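Local coordinates for protein SAG family member (Sag19) (Eimeria tenella, PDB 6ZZB) that is a surface antigen of the parasite Eimeria tenella, related to the CAP proteins, whose molecular function is unknown, at residues Pro44-Leu54 with Val191-Cys199; Ala118-Ile128 with Val175-Leu183. One frame throughout, in Å; residues are numbered along the deposited sequence.

Contact 1 of 2, residues Pro44-Leu54 with Val191-Cys199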
loop_
_atom_site.group_PDB
_atom_site.type_symbol
_atom_site.label_atom_id
_atom_site.label_comp_id
_atom_site.label_asym_id
_atom_site.label_seq_id
_atom_site.Cartn_x
_atom_site.Cartn_y
_atom_site.Cartn_z
ATOM N N PRO A 44 2.318 -12.739 14.541
ATOM C CA PRO A 44 0.950 -12.300 14.350
ATOM C C PRO A 44 0.375 -13.023 13.129
ATOM O O PRO A 44 1.115 -13.519 12.300
ATOM C CB PRO A 44 1.079 -10.810 14.087
ATOM C CG PRO A 44 2.435 -10.669 13.456
ATOM C CD PRO A 44 3.285 -11.698 14.170
ATOM N N GLN A 45 -0.937 -13.073 13.104
ATOM C CA GLN A 45 -1.699 -13.648 11.983
ATOM C C GLN A 45 -2.364 -12.527 11.204
ATOM O O GLN A 45 -2.674 -11.483 11.779
ATOM C CB GLN A 45 -2.741 -14.622 12.515
ATOM C CG GLN A 45 -2.130 -15.899 13.082
ATOM C CD GLN A 45 -3.174 -16.981 13.196
ATOM O OE1 GLN A 45 -4.260 -16.763 13.724
ATOM N NE2 GLN A 45 -2.871 -18.142 12.640
ATOM N N ALA A 46 -2.562 -12.749 9.922
ATOM C CA ALA A 46 -3.208 -11.750 9.047
ATOM C C ALA A 46 -4.457 -12.360 8.419
ATOM O O ALA A 46 -4.461 -13.542 8.134
ATOM C CB ALA A 46 -2.252 -11.266 7.986
ATOM N N ASP A 47 -5.435 -11.509 8.179
ATOM C CA ASP A 47 -6.698 -11.810 7.462
ATOM C C ASP A 47 -6.650 -11.085 6.127
ATOM O O ASP A 47 -6.134 -9.961 6.048
ATOM C CB ASP A 47 -7.941 -11.357 8.237
ATOM C CG ASP A 47 -8.433 -12.386 9.236
ATOM O OD1 ASP A 47 -7.713 -13.393 9.435
ATOM O OD2 ASP A 47 -9.526 -12.170 9.791
ATOM N N GLU A 48 -7.242 -11.697 5.129
ATOM C CA GLU A 48 -7.464 -11.061 3.817
ATOM C C GLU A 48 -8.496 -9.946 3.995
ATOM O O GLU A 48 -9.451 -10.090 4.755
ATOM C CB GLU A 48 -7.921 -12.191 2.893
ATOM C CG GLU A 48 -8.210 -11.794 1.482
ATOM C CD GLU A 48 -9.682 -11.620 1.162
ATOM O OE1 GLU A 48 -10.450 -11.277 2.080
ATOM O OE2 GLU A 48 -10.050 -11.876 -0.002
ATOM N N LYS A 49 -8.252 -8.808 3.354
ATOM C CA LYS A 49 -9.069 -7.599 3.504
ATOM C C LYS A 49 -9.477 -7.015 2.155
ATOM O O LYS A 49 -10.012 -5.899 2.126
ATOM C CB LYS A 49 -8.313 -6.538 4.303
ATOM C CG LYS A 49 -7.973 -6.889 5.732
ATOM C CD LYS A 49 -9.175 -7.192 6.574
ATOM C CE LYS A 49 -8.860 -7.164 8.069
ATOM N NZ LYS A 49 -10.031 -7.579 8.877
ATOM N N THR A 50 -9.301 -7.712 1.042
ATOM C CA THR A 50 -9.543 -7.119 -0.276
ATOM C C THR A 50 -10.997 -6.691 -0.394
ATOM O O THR A 50 -11.277 -5.566 -0.821
ATOM C CB THR A 50 -9.168 -8.061 -1.403
ATOM O OG1 THR A 50 -7.819 -8.504 -1.145
ATOM C CG2 THR A 50 -9.328 -7.403 -2.752
ATOM N N GLU A 51 -11.934 -7.541 -0.002
ATOM C CA GLU A 51 -13.361 -7.150 -0.119
ATOM C C GLU A 51 -13.696 -5.996 0.830
ATOM O O GLU A 51 -14.686 -5.295 0.577
ATOM C CB GLU A 51 -14.266 -8.345 0.180
ATOM C CG GLU A 51 -14.217 -9.435 -0.860
ATOM C CD GLU A 51 -13.079 -10.421 -0.764
ATOM O OE1 GLU A 51 -12.339 -10.387 0.242
ATOM O OE2 GLU A 51 -12.927 -11.208 -1.702
ATOM N N ASP A 52 -12.999 -5.850 1.942
ATOM C CA ASP A 52 -13.256 -4.750 2.888
ATOM C C ASP A 52 -12.717 -3.433 2.337
ATOM O O ASP A 52 -13.172 -2.373 2.834
ATOM C CB ASP A 52 -12.634 -5.046 4.245
ATOM C CG ASP A 52 -13.296 -4.248 5.345
ATOM O OD1 ASP A 52 -14.549 -4.278 5.412
ATOM O OD2 ASP A 52 -12.582 -3.514 6.066
ATOM N N CYS A 53 -11.754 -3.470 1.438
ATOM C CA CYS A 53 -11.006 -2.266 0.991
ATOM C C CYS A 53 -11.360 -1.861 -0.440
ATOM O O CYS A 53 -11.066 -0.710 -0.815
ATOM C CB CYS A 53 -9.511 -2.534 1.077
ATOM S SG CYS A 53 -8.890 -2.840 2.750
ATOM N N LEU A 54 -11.898 -2.747 -1.292
ATOM C CA LEU A 54 -11.960 -2.467 -2.748
ATOM C C LEU A 54 -12.959 -1.329 -3.014
ATOM O O LEU A 54 -12.672 -0.548 -3.913
ATOM C CB LEU A 54 -12.317 -3.758 -3.488
ATOM C CG LEU A 54 -12.040 -3.814 -4.982
ATOM C CD1 LEU A 54 -10.637 -3.374 -5.331
ATOM C CD2 LEU A 54 -12.288 -5.241 -5.478
ATOM N N VAL A 191 -5.761 -5.656 -7.055
ATOM C CA VAL A 191 -5.212 -5.417 -5.699
ATOM C C VAL A 191 -5.570 -6.568 -4.776
ATOM O O VAL A 191 -6.646 -7.140 -4.884
ATOM C CB VAL A 191 -5.671 -4.052 -5.171
ATOM C CG1 VAL A 191 -7.174 -3.990 -4.961
ATOM C CG2 VAL A 191 -4.942 -3.648 -3.888
ATOM N N SER A 192 -4.637 -6.919 -3.898
ATOM C CA SER A 192 -4.866 -7.855 -2.790
ATOM C C SER A 192 -4.462 -7.179 -1.486
ATOM O O SER A 192 -3.299 -6.772 -1.386
ATOM C CB SER A 192 -4.087 -9.113 -3.002
ATOM O OG SER A 192 -4.309 -10.008 -1.913
ATOM N N CYS A 193 -5.377 -7.079 -0.544
ATOM C CA CYS A 193 -5.112 -6.414 0.745
ATOM C C CYS A 193 -5.186 -7.428 1.876
ATOM O O CYS A 193 -5.985 -8.369 1.826
ATOM C CB CYS A 193 -6.140 -5.337 1.026
ATOM S SG CYS A 193 -6.137 -3.946 -0.150
ATOM N N ALA A 194 -4.382 -7.222 2.907
ATOM C CA ALA A 194 -4.427 -8.055 4.106
ATOM C C ALA A 194 -3.949 -7.240 5.285
ATOM O O ALA A 194 -3.174 -6.271 5.098
ATOM C CB ALA A 194 -3.586 -9.294 3.937
ATOM N N ALA A 195 -4.366 -7.592 6.478
ATOM C CA ALA A 195 -3.915 -6.873 7.680
ATOM C C ALA A 195 -3.659 -7.870 8.786
ATOM O O ALA A 195 -4.426 -8.846 8.934
ATOM C CB ALA A 195 -4.929 -5.873 8.133
ATOM N N THR A 196 -2.628 -7.623 9.567
ATOM C CA THR A 196 -2.508 -8.383 10.826
ATOM C C THR A 196 -3.674 -8.041 11.746
ATOM O O THR A 196 -4.199 -6.929 11.718
ATOM C CB THR A 196 -1.154 -8.152 11.486
ATOM O OG1 THR A 196 -1.007 -6.795 11.872
ATOM C CG2 THR A 196 -0.009 -8.570 10.588
ATOM N N LYS A 197 -4.077 -9.033 12.547
ATOM C CA LYS A 197 -5.338 -8.903 13.307
ATOM C C LYS A 197 -5.123 -9.045 14.811
ATOM O O LYS A 197 -6.050 -8.692 15.540
ATOM C CB LYS A 197 -6.357 -9.940 12.830
ATOM C CG LYS A 197 -5.984 -11.394 13.067
ATOM C CD LYS A 197 -7.029 -12.393 12.589
ATOM C CE LYS A 197 -6.456 -13.787 12.520
ATOM N NZ LYS A 197 -7.424 -14.751 11.954
ATOM N N ASP A 198 -3.965 -9.500 15.274
ATOM C CA ASP A 198 -3.873 -9.996 16.671
ATOM C C ASP A 198 -2.596 -9.507 17.360
ATOM O O ASP A 198 -2.296 -10.023 18.458
ATOM C CB ASP A 198 -4.016 -11.510 16.699
ATOM C CG ASP A 198 -2.920 -12.259 15.985
ATOM O OD1 ASP A 198 -2.099 -11.585 15.296
ATOM O OD2 ASP A 198 -2.879 -13.501 16.100
ATOM N N CYS A 199 -1.873 -8.524 16.830
ATOM C CA CYS A 199 -0.752 -7.915 17.591
ATOM C C CYS A 199 -1.224 -7.561 19.009
ATOM O O CYS A 199 -2.291 -6.941 19.183
ATOM C CB CYS A 199 -0.242 -6.659 16.908
ATOM S SG CYS A 199 0.620 -7.023 15.350
HETATM O O HOH W 1 -6.790 -10.985 -2.434
#

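Contact 2 of 2, residues Ala118-Ile128 with Val175-Leu183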
loop_
_atom_site.group_PDB
_atom_site.type_symbol
_atom_site.label_atom_id
_atom_site.label_comp_id
_atom_site.label_asym_id
_atom_site.label_seq_id
_atom_site.Cartn_x
_atom_site.Cartn_y
_atom_site.Cartn_z
ATOM N N ALA A 118 6.730 0.479 9.319
ATOM C CA ALA A 118 6.616 -0.262 8.052
ATOM C C ALA A 118 6.435 0.709 6.878
ATOM O O ALA A 118 5.751 1.735 6.980
ATOM C CB ALA A 118 5.477 -1.230 8.120
ATOM N N ASN A 119 6.992 0.315 5.741
ATOM C CA ASN A 119 6.843 1.085 4.493
ATOM C C ASN A 119 7.042 0.131 3.325
ATOM O O ASN A 119 7.220 -1.080 3.519
ATOM C CB ASN A 119 7.827 2.264 4.488
ATOM C CG ASN A 119 9.254 1.789 4.610
ATOM O OD1 ASN A 119 9.667 0.814 4.017
ATOM N ND2 ASN A 119 10.034 2.465 5.463
ATOM N N ALA A 120 6.987 0.685 2.127
ATOM C CA ALA A 120 7.088 -0.061 0.853
ATOM C C ALA A 120 8.504 -0.014 0.289
ATOM O O ALA A 120 8.671 -0.195 -0.906
ATOM C CB ALA A 120 6.086 0.435 -0.141
ATOM N N LYS A 121 9.529 0.083 1.114
ATOM C CA LYS A 121 10.898 0.178 0.566
ATOM C C LYS A 121 11.304 -1.134 -0.092
ATOM O O LYS A 121 12.187 -1.093 -0.990
ATOM C CB LYS A 121 11.878 0.553 1.661
ATOM C CG LYS A 121 12.156 -0.528 2.662
ATOM C CD LYS A 121 13.257 -0.130 3.612
ATOM C CE LYS A 121 13.544 -1.216 4.613
ATOM N NZ LYS A 121 14.624 -0.792 5.534
ATOM N N LYS A 122 10.741 -2.255 0.334
ATOM C CA LYS A 122 11.068 -3.576 -0.222
ATOM C C LYS A 122 9.847 -4.147 -0.958
ATOM O O LYS A 122 9.990 -4.572 -2.117
ATOM C CB LYS A 122 11.530 -4.557 0.853
ATOM C CG LYS A 122 11.741 -5.966 0.362
ATOM C CD LYS A 122 12.407 -6.816 1.406
ATOM C CE LYS A 122 12.731 -8.196 0.929
ATOM N NZ LYS A 122 13.661 -8.800 1.918
ATOM N N TYR A 123 8.704 -4.226 -0.297
ATOM C CA TYR A 123 7.462 -4.830 -0.837
ATOM C C TYR A 123 6.630 -3.689 -1.385
ATOM O O TYR A 123 6.127 -2.889 -0.600
ATOM C CB TYR A 123 6.716 -5.615 0.243
ATOM C CG TYR A 123 7.544 -6.747 0.790
ATOM C CD1 TYR A 123 7.645 -7.938 0.091
ATOM C CD2 TYR A 123 8.192 -6.651 2.007
ATOM C CE1 TYR A 123 8.406 -8.989 0.564
ATOM C CE2 TYR A 123 8.971 -7.681 2.495
ATOM C CZ TYR A 123 9.052 -8.853 1.779
ATOM O OH TYR A 123 9.837 -9.864 2.251
ATOM N N PRO A 124 6.526 -3.528 -2.723
ATOM C CA PRO A 124 5.809 -2.388 -3.275
ATOM C C PRO A 124 4.312 -2.529 -3.051
ATOM O O PRO A 124 3.744 -3.577 -3.372
ATOM C CB PRO A 124 6.149 -2.407 -4.762
ATOM C CG PRO A 124 6.601 -3.791 -5.049
ATOM C CD PRO A 124 7.100 -4.399 -3.764
ATOM N N GLY A 125 3.713 -1.541 -2.437
ATOM C CA GLY A 125 2.278 -1.497 -2.249
ATOM C C GLY A 125 1.906 -0.428 -1.273
ATOM O O GLY A 125 2.757 0.392 -0.869
ATOM N N LEU A 126 0.638 -0.397 -0.911
ATOM C CA LEU A 126 0.101 0.466 0.160
ATOM C C LEU A 126 0.431 -0.154 1.507
ATOM O O LEU A 126 0.242 -1.361 1.702
ATOM C CB LEU A 126 -1.398 0.668 -0.047
ATOM C CG LEU A 126 -2.160 1.380 1.065
ATOM C CD1 LEU A 126 -3.335 2.145 0.472
ATOM C CD2 LEU A 126 -2.599 0.384 2.141
ATOM N N VAL A 127 0.925 0.676 2.417
ATOM C CA VAL A 127 1.295 0.243 3.778
ATOM C C VAL A 127 0.654 1.190 4.768
ATOM O O VAL A 127 0.965 2.388 4.725
ATOM C CB VAL A 127 2.815 0.207 3.954
ATOM C CG1 VAL A 127 3.215 -0.241 5.340
ATOM C CG2 VAL A 127 3.458 -0.652 2.900
ATOM N N ILE A 128 -0.147 0.684 5.696
ATOM C CA ILE A 128 -0.726 1.524 6.771
ATOM C C ILE A 128 -0.608 0.792 8.096
ATOM O O ILE A 128 -1.331 -0.176 8.340
ATOM C CB ILE A 128 -2.183 1.906 6.494
ATOM C CG1 ILE A 128 -2.355 2.611 5.158
ATOM C CG2 ILE A 128 -2.710 2.737 7.645
ATOM C CD1 ILE A 128 -3.790 2.887 4.770
ATOM N N VAL A 175 5.116 7.890 3.524
ATOM C CA VAL A 175 4.375 6.629 3.277
ATOM C C VAL A 175 2.994 6.957 2.719
ATOM O O VAL A 175 2.493 6.252 1.824
ATOM C CB VAL A 175 4.325 5.766 4.544
ATOM C CG1 VAL A 175 3.504 4.507 4.299
ATOM C CG2 VAL A 175 5.699 5.383 5.020
ATOM N N ASN A 176 2.350 8.031 3.185
ATOM C CA ASN A 176 1.039 8.407 2.644
ATOM C C ASN A 176 1.159 8.772 1.169
ATOM O O ASN A 176 0.286 8.419 0.381
ATOM C CB ASN A 176 0.385 9.518 3.474
ATOM C CG ASN A 176 0.248 9.176 4.934
ATOM O OD1 ASN A 176 0.754 9.903 5.821
ATOM N ND2 ASN A 176 -0.437 8.106 5.217
ATOM N N ALA A 177 2.157 9.582 0.794
ATOM C CA ALA A 177 2.333 9.959 -0.611
ATOM C C ALA A 177 2.585 8.722 -1.486
ATOM O O ALA A 177 2.014 8.639 -2.570
ATOM C CB ALA A 177 3.466 10.950 -0.750
ATOM N N SER A 178 3.426 7.819 -1.008
ATOM C CA SER A 178 3.665 6.534 -1.705
ATOM C C SER A 178 2.336 5.791 -1.855
ATOM O O SER A 178 1.991 5.311 -2.918
ATOM C CB SER A 178 4.687 5.751 -0.973
ATOM O OG SER A 178 4.897 4.478 -1.591
ATOM N N ASN A 179 1.564 5.725 -0.783
ATOM C CA ASN A 179 0.266 5.014 -0.804
ATOM C C ASN A 179 -0.636 5.612 -1.876
ATOM O O ASN A 179 -1.282 4.845 -2.609
ATOM C CB ASN A 179 -0.407 5.051 0.555
ATOM C CG ASN A 179 0.249 4.180 1.602
ATOM O OD1 ASN A 179 1.083 3.331 1.284
ATOM N ND2 ASN A 179 -0.115 4.372 2.874
ATOM N N VAL A 180 -0.692 6.934 -2.001
ATOM C CA VAL A 180 -1.554 7.565 -3.020
ATOM C C VAL A 180 -1.044 7.226 -4.420
ATOM O O VAL A 180 -1.883 7.026 -5.312
ATOM C CB VAL A 180 -1.594 9.088 -2.803
ATOM C CG1 VAL A 180 -2.163 9.823 -3.997
ATOM C CG2 VAL A 180 -2.348 9.374 -1.543
ATOM N N ALA A 181 0.256 7.173 -4.626
ATOM C CA ALA A 181 0.803 6.792 -5.948
ATOM C C ALA A 181 0.297 5.408 -6.338
ATOM O O ALA A 181 -0.138 5.247 -7.466
ATOM C CB ALA A 181 2.299 6.896 -5.923
ATOM N N PHE A 182 0.274 4.466 -5.403
ATOM C CA PHE A 182 -0.220 3.107 -5.741
ATOM C C PHE A 182 -1.723 3.152 -5.951
ATOM O O PHE A 182 -2.234 2.555 -6.907
ATOM C CB PHE A 182 0.121 2.105 -4.643
ATOM C CG PHE A 182 1.534 1.642 -4.675
ATOM C CD1 PHE A 182 1.893 0.553 -5.455
ATOM C CD2 PHE A 182 2.518 2.301 -3.962
ATOM C CE1 PHE A 182 3.200 0.117 -5.487
ATOM C CE2 PHE A 182 3.835 1.875 -4.016
ATOM C CZ PHE A 182 4.183 0.801 -4.814
ATOM N N LEU A 183 -2.448 3.836 -5.089
ATOM C CA LEU A 183 -3.919 3.896 -5.167
ATOM C C LEU A 183 -4.349 4.455 -6.524
ATOM O O LEU A 183 -5.383 4.009 -7.052
ATOM C CB LEU A 183 -4.500 4.775 -4.063
ATOM C CG LEU A 183 -4.512 4.156 -2.675
ATOM C CD1 LEU A 183 -4.724 5.211 -1.613
ATOM C CD2 LEU A 183 -5.597 3.093 -2.581
HETATM O O HOH W 2 3.495 2.895 0.070
#

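Contact 1 of 2, residues Pro44-Leu54 with Val191-Cys199
Asp198 and Lys197 both set CG between their own backbone N and carbonyl carbon, each with chi1 of 64°, and this turns both side chains back onto Gln45-Asp47. The short, rigid carboxylate of Asp198 offers the syn side of OD1 to Gln45 N at 2.9 Å, replacing the carbonyl that the chain no longer supplies once the strand has ended. Lys197 needs its length: stretched out beyond CG, it runs side by side with Gln45, an exposed residue like itself, until NZ forms a salt bridge with Asp47 OD1 at 2.9 Å. Next to these polar contacts the backbones pair as antiparallel strands, 152° apart in direction, with Asp47 and Ala195 exchanging both hydrogen bonds. The methyl of Ala195 is small enough to leave room for the bent chain of Lys49, whose CG rests 4.0 Å from Ala195 CB. Lys49 is the N-cap residue; its N still bonds to Cys193 O (2.8 Å) as the chain turns into the helix. Thr50 OG1 takes over next, accepting from Cys193 N at 2.9 Å in a nearly straight bond (169°), and a water joins the same oxygen to Ser192 OG. Past it, Cys53 CB packs 3.9 Å from Cys193 SG, though each cysteine has another disulfide partner, Cys138 and Cys208 respectively. Ala46, Ala194 and Thr196 lie against helix 97-105, whereas Lys49 and Ala195 meet Phe136; strand 190-196 pairs in turn with strands 73-74 and 203-211.

Contact 2 of 2, residues Ala118-Ile128 with Val175-Leu183
Leu126 and Asn179 bring their CA atoms to 4.7 Å where strand 126-128 passes helix 175-183, the two axes running at 141° to one another. Asn179 carries the contact because a primary amide can both accept and donate, just as a peptide does. With CG beside its own backbone N (chi1 -72°), its OD1 takes Val127 N at 2.9 Å while its ND2 donates a hydrogen bond to Val127 O, also at 2.9 Å, so one side chain satisfies both polar groups of a buried residue. Both donors arrive from above the plane of the carbonyl they meet, and the Val127 oxygen lies nearly in the plane of the Asn179 amide. A second donor grips OD1: a water at 2.7 Å, which also donates to Gly125 O and accepts from Ser178 OG; Ser178 bonds to Tyr165 as well. ND2 has a further partner in Thr145 OG1. One turn on, the flat ring of Phe182 receives Gly125 CA over its face, 3.7 Å from the centroid and 10° off the normal, a CH-pi contact. Glycine suits the place because its almost fully stretched backbone has a phi that other residues seldom adopt. Pro124 CB lies 3.8 Å from Phe182 CZ, and Leu126 CD1 crosses to Leu183 CG at 3.9 Å. Leu126 and Ile128 pair with strand 203-211, so the Asn179 amide caps the other strand edge at Val127, where a neighbouring strand would otherwise bond. Helices around a central sheet fit the alpha-beta-alpha sandwich of CAP proteins.

In the fold
Both contacts involve the same sheet: contact 1 adds strand 46-48 to strand 190-196, contact 2 sets a helix beside strand 126-131, and strand 203-211 pairs with both 190-196 and 126-131. Their centres lie 15 Å apart and their nearest atoms about 6 Å, so they do not touch and are joined only indirectly. Cys208 is one shared link, disulfide-bonded to Cys193 of contact 1 and paired through its backbone with Leu126 of contact 2. Helix 138-155 is another, giving Cys138 to Cys53 and Thr145 to Asn179. Along the chain, helix 175-183 is followed, after a short connection, by strand 190-196. Neither contact includes a known ligand site; together they join the N-terminal segment and the central sheet to surrounding helices.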